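Local coordinates for protein dephospho-CoA kinase (Legionella pneumophila subsp. pneumophila, PDB 4TTR) that probably catalyses the last step of coenzyme A biosynthesis, using ATP to phosphorylate the 3'-hydroxyl group of dephospho-CoA, at residues 39-44 / 119-124. Sequence-based numbering, arbitrary orientation.
Sequences LGINVI and SPYCLI
With chi1 of 56°, Ser119 sets its OG between its own backbone N and carbonyl carbon, which brings it to the backbone N of Asn42; Tyr121, with chi1 of 67°, turns its ring toward Ile41. The hydroxyl of Ser119 links the two segments: Asn42 N donates to Ser119 OG at 3.1 Å, and Ser119 OG donates to Tyr121 O at 2.7 Å, approaching from above the carbonyl plane. The serine thus stands in for a direct bond, since Asn42 N and Tyr121 O are 4.4 Å apart. The amide of Asn42 lies beside Ser119, and its OD1 accepts from the backbone N of Thr118.

Beyond this bridge, regular parallel pairing takes over. Leu123 N donates to Asn42 O at 2.9 Å with an N-H...O angle of 175°, and Leu123 O receives Ile44 N at 2.7 Å, so Leu123 uses both its backbone polar groups on the same neighbour, 42-45. That strand is an edge strand of the five-stranded parallel sheet, and 122-125 separates it from the P-loop strand 18-23.

Ile41 crosses the Tyr121 ring at about a right angle. Its CD1 lies over one face, 3.8 Å from the ring centroid and offset toward the rim, a CH-pi contact. The tyrosine hydroxyl is bonded to His204 of helix 192-213, and Tyr207 meets the ring edge-to-face. On the sheet face turned to helix 92-115, Ile44 CD1 packs on Cys122 SG at 3.5 Å; on the other, Val43 and Leu123 run side by side, with CG2 of Val43 4.1 Å from CD2 of Leu123.

Chemically, one hydroxyl acting as both acceptor and donor satisfies two backbone groups where the loop leads into the strand pairing, while apolar contacts on both faces join the edge strand to 122-125, next to the strand that leads into the P-loop.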
loop_
_atom_site.group_PDB
_atom_site.type_symbol
_atom_site.label_atom_id
_atom_site.label_comp_id
_atom_site.label_asym_id
_atom_site.label_seq_id
_atom_site.Cartn_x
_atom_site.Cartn_y
_atom_site.Cartn_z
ATOM N N LEU A 39 -6.011 -0.090 17.478
ATOM C CA LEU A 39 -7.377 -0.440 17.870
ATOM C C LEU A 39 -7.551 -1.954 17.947
ATOM O O LEU A 39 -8.667 -2.453 18.084
ATOM C CB LEU A 39 -8.386 0.157 16.889
ATOM C CG LEU A 39 -8.570 1.672 16.989
ATOM C CD1 LEU A 39 -9.279 2.214 15.756
ATOM C CD2 LEU A 39 -9.336 2.041 18.255
ATOM N N GLY A 40 -6.440 -2.680 17.842
ATOM C CA GLY A 40 -6.446 -4.120 17.994
ATOM C C GLY A 40 -6.750 -4.866 16.711
ATOM O O GLY A 40 -7.054 -6.059 16.744
ATOM N N ILE A 41 -6.674 -4.172 15.580
ATOM C CA ILE A 41 -6.932 -4.801 14.290
ATOM C C ILE A 41 -5.645 -5.367 13.699
ATOM O O ILE A 41 -4.607 -4.704 13.695
ATOM C CB ILE A 41 -7.560 -3.810 13.288
ATOM C CG1 ILE A 41 -8.876 -3.255 13.841
ATOM C CG2 ILE A 41 -7.794 -4.481 11.935
ATOM C CD1 ILE A 41 -9.919 -4.321 14.199
ATOM N N ASN A 42 -5.730 -6.597 13.203
ATOM C CA ASN A 42 -4.622 -7.226 12.496
ATOM C C ASN A 42 -4.399 -6.545 11.151
ATOM O O ASN A 42 -5.302 -6.505 10.314
ATOM C CB ASN A 42 -4.892 -8.719 12.283
ATOM C CG ASN A 42 -4.750 -9.549 13.562
ATOM O OD1 ASN A 42 -4.554 -10.760 13.492
ATOM N ND2 ASN A 42 -4.849 -8.906 14.723
ATOM N N VAL A 43 -3.202 -6.009 10.948
ATOM C CA VAL A 43 -2.856 -5.364 9.688
ATOM C C VAL A 43 -1.821 -6.199 8.941
ATOM O O VAL A 43 -0.741 -6.468 9.460
ATOM C CB VAL A 43 -2.310 -3.944 9.907
ATOM C CG1 VAL A 43 -2.018 -3.272 8.570
ATOM C CG2 VAL A 43 -3.300 -3.117 10.711
ATOM N N ILE A 44 -2.170 -6.613 7.729
ATOM C CA ILE A 44 -1.243 -7.325 6.861
ATOM C C ILE A 44 -0.627 -6.335 5.875
ATOM O O ILE A 44 -1.339 -5.692 5.101
ATOM C CB ILE A 44 -1.943 -8.472 6.102
ATOM C CG1 ILE A 44 -2.556 -9.465 7.096
ATOM C CG2 ILE A 44 -0.953 -9.189 5.191
ATOM C CD1 ILE A 44 -3.455 -10.509 6.466
ATOM N N SER A 119 -8.431 -10.769 15.031
ATOM C CA SER A 119 -9.297 -9.599 15.139
ATOM C C SER A 119 -10.619 -9.823 14.395
ATOM O O SER A 119 -10.713 -10.727 13.565
ATOM C CB SER A 119 -8.576 -8.356 14.604
ATOM O OG SER A 119 -8.137 -8.541 13.270
ATOM N N PRO A 120 -11.647 -9.008 14.702
ATOM C CA PRO A 120 -12.981 -9.170 14.104
ATOM C C PRO A 120 -12.990 -8.946 12.595
ATOM O O PRO A 120 -13.816 -9.521 11.885
ATOM C CB PRO A 120 -13.822 -8.100 14.815
ATOM C CG PRO A 120 -13.058 -7.744 16.037
ATOM C CD PRO A 120 -11.624 -7.913 15.687
ATOM N N TYR A 121 -12.098 -8.086 12.120
ATOM C CA TYR A 121 -11.866 -7.933 10.692
ATOM C C TYR A 121 -10.383 -7.656 10.500
ATOM O O TYR A 121 -9.678 -7.355 11.465
ATOM C CB TYR A 121 -12.726 -6.814 10.095
ATOM C CG TYR A 121 -12.357 -5.431 10.578
ATOM C CD1 TYR A 121 -12.952 -4.889 11.711
ATOM C CD2 TYR A 121 -11.416 -4.668 9.904
ATOM C CE1 TYR A 121 -12.617 -3.634 12.160
ATOM C CE2 TYR A 121 -11.073 -3.410 10.346
ATOM C CZ TYR A 121 -11.675 -2.898 11.475
ATOM O OH TYR A 121 -11.344 -1.644 11.923
ATOM N N CYS A 122 -9.919 -7.768 9.259
ATOM C CA CYS A 122 -8.498 -7.637 8.944
ATOM C C CYS A 122 -8.266 -6.500 7.958
ATOM O O CYS A 122 -9.080 -6.255 7.073
ATOM C CB CYS A 122 -7.959 -8.953 8.370
ATOM S SG CYS A 122 -6.171 -8.990 8.065
ATOM N N LEU A 123 -7.148 -5.810 8.130
ATOM C CA LEU A 123 -6.743 -4.745 7.227
ATOM C C LEU A 123 -5.546 -5.205 6.401
ATOM O O LEU A 123 -4.546 -5.652 6.951
ATOM C CB LEU A 123 -6.398 -3.487 8.018
ATOM C CG LEU A 123 -6.345 -2.180 7.234
ATOM C CD1 LEU A 123 -7.745 -1.719 6.861
ATOM C CD2 LEU A 123 -5.635 -1.129 8.057
ATOM N N ILE A 124 -5.668 -5.110 5.080
ATOM C CA ILE A 124 -4.594 -5.485 4.168
ATOM C C ILE A 124 -4.104 -4.253 3.407
ATOM O O ILE A 124 -4.808 -3.725 2.547
ATOM C CB ILE A 124 -5.051 -6.559 3.156
ATOM C CG1 ILE A 124 -5.736 -7.727 3.875
ATOM C CG2 ILE A 124 -3.862 -7.054 2.343
ATOM C CD1 ILE A 124 -6.336 -8.766 2.946
#